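Local coordinates for protein prenylcyclase (PDB 6IJ1) that probably acts on isoprenoid substrates as a prenyl cyclase or transferase in Actinoplanes teichomyceticus, its exact reaction and product being uncertain, at residues A[126-131]-A[159-164]; A[89-94]-A[117-122]. One frame throughout, in Å; residues are numbered along the deposited sequence.

In the fold
The two contacts are successive steps across a region of helices and connecting loops, with centres about 10 Å apart. Contact 2 sets the first turn of helix 91-104 against the end of helix 112-121; contact 1 follows in series, laying the next loop, 126-131, on helix 158-164. They join directly: Ala91 N lies 2.9 Å from Thr131 O and Ser130 N 2.9 Å from His122 O, both probable backbone hydrogen bonds. Asp90-Ala91-Asp92-Ser93 only partly resembles the DxDD motif of class II terpene cyclases, Ser93 replacing the last Asp; the catalytic residues are not established. A bound imidazole, probably from the crystallisation liquor, lies about 6 Å from the Leu128 side chain.

Contact 1 (A[126-131]-A[159-164]); sequences DGLVST and CVTAAV
Val129 and Thr161 meet through a nearly straight hydrogen bond: the backbone N of Val129 donates to Thr161 OG1 at 2.9 Å, with an N-H...O angle of 175°. Thr161 turns its hydroxyl to the loop because OG1 stands beside its own backbone N and anti to the carbonyl carbon (chi1 -54°). The same hydroxyl is hydrogen-bonded to His157 O, one turn back, so two bonds grip this buried oxygen and fix the rotation of the side chain. The methyl branch, CG2, is left facing Leu128 CD2 at 3.9 Å, where the two side chains cross at about a right angle.

Val129, with CG1 anti to the backbone N (chi1 -178°), points at the helix and straddles two of its residues. It meets Val164 obliquely, CG2 to CG2 at 3.7 Å, and Val160 at about a right angle, the CG1 atoms lying more loosely, 4.2 Å apart. The other methyl of Val160, CG2, comes within 3.3 Å of Thr131 OG1, a close approach to a hydroxyl whose polar partners are His157 ND1 and Trp194 NE1. At the start of the loop Asp126 OD1 accepts from Leu128 N at 3.1 Å, an Asx turn. Gly127 lies within this turn, its backbone in a conformation where a side chain would collide with the carbonyl oxygen of Asp126.

Helix 158-164 thus has the loop on one flank. Val176 of helix 173-182 touches both Val129 and Thr161, helix 198-209 packs on Cys159, Ala162 and Ala163, and Ala91 and Asp92 of helix 91-104 reach Val129 and Val160, respectively.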
loop_
_atom_site.group_PDB
_atom_site.type_symbol
_atom_site.label_atom_id
_atom_site.label_comp_id
_atom_site.label_asym_id
_atom_site.label_seq_id
_atom_site.Cartn_x
_atom_site.Cartn_y
_atom_site.Cartn_z
ATOM N N ASP A 126 -2.759 21.055 -5.782
ATOM C CA ASP A 126 -1.507 20.685 -6.434
ATOM C C ASP A 126 -1.559 19.285 -7.017
ATOM O O ASP A 126 -0.557 18.820 -7.593
ATOM C CB ASP A 126 -0.314 20.796 -5.475
ATOM C CG ASP A 126 -0.406 19.842 -4.264
ATOM O OD1 ASP A 126 -1.415 19.119 -4.109
ATOM O OD2 ASP A 126 0.537 19.858 -3.437
ATOM N N GLY A 127 -2.699 18.624 -6.904
ATOM C CA GLY A 127 -2.848 17.316 -7.512
ATOM C C GLY A 127 -2.617 16.165 -6.566
ATOM O O GLY A 127 -3.031 15.054 -6.877
ATOM N N LEU A 128 -1.988 16.408 -5.419
ATOM C CA LEU A 128 -1.867 15.320 -4.450
ATOM C C LEU A 128 -3.174 15.046 -3.725
ATOM O O LEU A 128 -4.070 15.896 -3.609
ATOM C CB LEU A 128 -0.797 15.633 -3.424
ATOM C CG LEU A 128 0.584 15.837 -4.067
ATOM C CD1 LEU A 128 1.593 16.102 -2.929
ATOM C CD2 LEU A 128 1.018 14.664 -4.938
ATOM N N VAL A 129 -3.287 13.814 -3.230
ATOM C CA VAL A 129 -4.437 13.318 -2.504
ATOM C C VAL A 129 -4.079 13.210 -1.030
ATOM O O VAL A 129 -3.034 12.640 -0.690
ATOM C CB VAL A 129 -4.868 11.950 -3.049
ATOM C CG1 VAL A 129 -6.078 11.435 -2.342
ATOM C CG2 VAL A 129 -5.174 12.040 -4.579
ATOM N N SER A 130 -4.913 13.792 -0.169
ATOM C CA SER A 130 -4.675 13.652 1.256
ATOM C C SER A 130 -5.313 12.375 1.776
ATOM O O SER A 130 -6.295 11.871 1.242
ATOM C CB SER A 130 -5.236 14.835 2.056
ATOM O OG SER A 130 -6.653 14.949 1.886
ATOM N N THR A 131 -4.812 11.902 2.941
ATOM C CA THR A 131 -5.447 10.726 3.522
ATOM C C THR A 131 -6.822 11.061 4.128
ATOM O O THR A 131 -7.753 10.229 4.098
ATOM C CB THR A 131 -4.498 10.157 4.594
ATOM O OG1 THR A 131 -3.290 9.772 3.944
ATOM C CG2 THR A 131 -5.078 8.927 5.260
ATOM N N CYS A 159 2.406 8.847 -0.995
ATOM C CA CYS A 159 2.124 7.399 -1.027
ATOM C C CYS A 159 0.660 7.082 -1.328
ATOM O O CYS A 159 0.371 6.156 -2.084
ATOM C CB CYS A 159 2.541 6.779 0.346
ATOM S SG CYS A 159 1.940 7.753 1.806
ATOM N N VAL A 160 -0.259 7.865 -0.754
ATOM C CA VAL A 160 -1.682 7.671 -1.044
ATOM C C VAL A 160 -1.958 8.083 -2.472
ATOM O O VAL A 160 -2.692 7.395 -3.195
ATOM C CB VAL A 160 -2.495 8.497 -0.037
ATOM C CG1 VAL A 160 -3.981 8.422 -0.384
ATOM C CG2 VAL A 160 -2.204 7.971 1.416
ATOM N N THR A 161 -1.357 9.200 -2.900
ATOM C CA THR A 161 -1.539 9.633 -4.296
ATOM C C THR A 161 -1.030 8.564 -5.237
ATOM O O THR A 161 -1.683 8.246 -6.250
ATOM C CB THR A 161 -0.786 10.921 -4.527
ATOM O OG1 THR A 161 -1.176 11.892 -3.563
ATOM C CG2 THR A 161 -1.034 11.486 -5.943
ATOM N N ALA A 162 0.132 7.980 -4.925
ATOM C CA ALA A 162 0.696 6.942 -5.789
ATOM C C ALA A 162 -0.246 5.770 -5.944
ATOM O O ALA A 162 -0.341 5.209 -7.034
ATOM C CB ALA A 162 2.045 6.473 -5.195
ATOM N N ALA A 163 -0.942 5.375 -4.880
ATOM C CA ALA A 163 -1.892 4.264 -4.951
ATOM C C ALA A 163 -3.127 4.652 -5.737
ATOM O O ALA A 163 -3.505 3.936 -6.690
ATOM C CB ALA A 163 -2.290 3.842 -3.520
ATOM N N VAL A 164 -3.809 5.729 -5.322
ATOM C CA VAL A 164 -5.120 5.975 -5.954
ATOM C C VAL A 164 -5.017 6.423 -7.416
ATOM O O VAL A 164 -5.992 6.258 -8.157
ATOM C CB VAL A 164 -5.954 6.964 -5.151
ATOM C CG1 VAL A 164 -6.183 6.416 -3.691
ATOM C CG2 VAL A 164 -5.403 8.351 -5.147
#

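Contact 2 (A[89-94]-A[117-122])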
loop_
_atom_site.group_PDB
_atom_site.type_symbol
_atom_site.label_atom_id
_atom_site.label_comp_id
_atom_site.label_asym_id
_atom_site.label_seq_id
_atom_site.Cartn_x
_atom_site.Cartn_y
_atom_site.Cartn_z
ATOM N N GLU A 89 -13.104 7.451 8.100
ATOM C CA GLU A 89 -12.799 6.950 6.745
ATOM C C GLU A 89 -11.656 7.743 6.105
ATOM O O GLU A 89 -11.454 8.928 6.363
ATOM C CB GLU A 89 -14.051 7.007 5.868
ATOM C CG GLU A 89 -15.128 5.978 6.296
ATOM C CD GLU A 89 -15.740 6.318 7.674
ATOM O OE1 GLU A 89 -16.088 7.477 7.914
ATOM O OE2 GLU A 89 -15.822 5.398 8.508
ATOM N N ASP A 90 -10.885 7.049 5.248
ATOM C CA ASP A 90 -9.705 7.685 4.681
ATOM C C ASP A 90 -9.552 7.273 3.215
ATOM O O ASP A 90 -10.127 6.270 2.751
ATOM C CB ASP A 90 -8.427 7.304 5.450
ATOM C CG ASP A 90 -8.019 5.878 5.196
ATOM O OD1 ASP A 90 -8.470 4.943 5.906
ATOM O OD2 ASP A 90 -7.181 5.696 4.276
ATOM N N ALA A 91 -8.848 8.132 2.488
ATOM C CA ALA A 91 -8.714 7.924 1.028
ATOM C C ALA A 91 -7.922 6.695 0.686
ATOM O O ALA A 91 -8.150 6.090 -0.369
ATOM C CB ALA A 91 -8.028 9.144 0.389
ATOM N N ASP A 92 -6.931 6.309 1.510
ATOM C CA ASP A 92 -6.155 5.133 1.115
ATOM C C ASP A 92 -6.988 3.850 1.243
ATOM O O ASP A 92 -7.063 3.066 0.303
ATOM C CB ASP A 92 -4.877 5.057 1.975
ATOM C CG ASP A 92 -3.828 4.143 1.366
ATOM O OD1 ASP A 92 -3.489 4.318 0.176
ATOM O OD2 ASP A 92 -3.401 3.180 2.058
ATOM N N SER A 93 -7.628 3.617 2.395
ATOM C CA SER A 93 -8.475 2.442 2.551
ATOM C C SER A 93 -9.570 2.388 1.458
ATOM O O SER A 93 -9.812 1.341 0.843
ATOM C CB SER A 93 -9.159 2.438 3.951
ATOM O OG SER A 93 -8.153 2.483 4.970
ATOM N N THR A 94 -10.199 3.546 1.191
ATOM C CA THR A 94 -11.214 3.617 0.147
ATOM C C THR A 94 -10.607 3.231 -1.190
ATOM O O THR A 94 -11.199 2.467 -1.951
ATOM C CB THR A 94 -11.766 5.016 0.105
ATOM O OG1 THR A 94 -12.331 5.301 1.426
ATOM C CG2 THR A 94 -12.811 5.203 -0.977
ATOM N N GLU A 117 -16.731 9.967 -5.321
ATOM C CA GLU A 117 -16.957 11.291 -4.782
ATOM C C GLU A 117 -16.167 11.499 -3.507
ATOM O O GLU A 117 -15.629 12.577 -3.279
ATOM C CB GLU A 117 -18.448 11.504 -4.523
ATOM C CG GLU A 117 -19.226 11.560 -5.866
ATOM C CD GLU A 117 -20.750 11.450 -5.647
ATOM O OE1 GLU A 117 -21.178 11.221 -4.482
ATOM O OE2 GLU A 117 -21.513 11.596 -6.641
ATOM N N PHE A 118 -16.091 10.471 -2.673
ATOM C CA PHE A 118 -15.276 10.589 -1.461
ATOM C C PHE A 118 -13.826 10.882 -1.815
ATOM O O PHE A 118 -13.231 11.816 -1.268
ATOM C CB PHE A 118 -15.423 9.326 -0.625
ATOM C CG PHE A 118 -14.596 9.277 0.611
ATOM C CD1 PHE A 118 -13.300 8.766 0.563
ATOM C CD2 PHE A 118 -15.165 9.631 1.832
ATOM C CE1 PHE A 118 -12.534 8.643 1.737
ATOM C CE2 PHE A 118 -14.396 9.554 3.038
ATOM C CZ PHE A 118 -13.086 9.032 2.972
ATOM N N LEU A 119 -13.248 10.091 -2.755
ATOM C CA LEU A 119 -11.869 10.344 -3.165
ATOM C C LEU A 119 -11.698 11.746 -3.711
ATOM O O LEU A 119 -10.721 12.424 -3.399
ATOM C CB LEU A 119 -11.364 9.327 -4.195
ATOM C CG LEU A 119 -11.202 7.925 -3.620
ATOM C CD1 LEU A 119 -10.745 6.930 -4.737
ATOM C CD2 LEU A 119 -10.196 7.912 -2.416
ATOM N N ALA A 120 -12.665 12.231 -4.555
ATOM C CA ALA A 120 -12.488 13.576 -5.104
ATOM C C ALA A 120 -12.388 14.648 -4.013
ATOM O O ALA A 120 -11.687 15.652 -4.225
ATOM C CB ALA A 120 -13.675 13.897 -6.032
ATOM N N ARG A 121 -13.082 14.467 -2.869
ATOM C CA ARG A 121 -12.966 15.430 -1.779
ATOM C C ARG A 121 -11.549 15.533 -1.245
ATOM O O ARG A 121 -11.211 16.577 -0.645
ATOM C CB ARG A 121 -13.925 15.046 -0.655
ATOM C CG ARG A 121 -15.360 15.274 -1.074
ATOM C CD ARG A 121 -16.320 14.802 0.012
ATOM N NE ARG A 121 -16.166 15.661 1.177
ATOM C CZ ARG A 121 -17.060 15.761 2.152
ATOM N NH1 ARG A 121 -16.829 16.572 3.177
ATOM N NH2 ARG A 121 -18.181 15.049 2.100
ATOM N N HIS A 122 -10.711 14.492 -1.468
ATOM C CA HIS A 122 -9.353 14.478 -0.899
ATOM C C HIS A 122 -8.323 15.000 -1.868
ATOM O O HIS A 122 -7.143 15.072 -1.549
ATOM C CB HIS A 122 -8.972 13.034 -0.436
ATOM C CG HIS A 122 -9.798 12.538 0.690
ATOM N ND1 HIS A 122 -11.138 12.255 0.572
ATOM C CD2 HIS A 122 -9.469 12.325 1.988
ATOM C CE1 HIS A 122 -11.604 11.871 1.757
ATOM N NE2 HIS A 122 -10.593 11.874 2.631
HETATM O O HOH W 1 -11.240 11.751 5.382
#
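Phe118 extends its ring anti to its backbone N (chi1 177°), toward Thr94, whose chi1 of -59° swings the hydroxyl to the side of its own N, opposite its C. Thr94 OG1 consequently approaches Phe118 CE1 obliquely, at 3.4 Å, and CG2 slides past Leu119, 4.0 Å from its CD2. The hydroxyl donates to Asp90 O at 2.7 Å and is also bonded to Trp81 N; Thr94 N reaches Asp90 O from the other face of the carbonyl plane. Lacking OG1 and CG2, an alanine here would probably leave Trp81 N without this acceptor and Asp90 O with one donor fewer, and open a gap beside Phe118 and Leu119.

His122 is held by ND1, which donates to Phe118 O at 2.8 Å, and its CE1 lies over a face of the Phe118 ring. Ala91 CB makes a CH-pi contact with one face of the imidazole, 4.1 Å from its centroid. A water bridges His122 NE2 to Glu89 O. Asp90 N-caps helix 91-104, OD2 accepting from Ser93 N at 2.8 Å.

Leu136 of helix 134-141 touches Phe118, and the first turn of helix 91-104 touches helix 112-121 and, through the Asp92 side chain on Val160 and Ala163, helix 158-164.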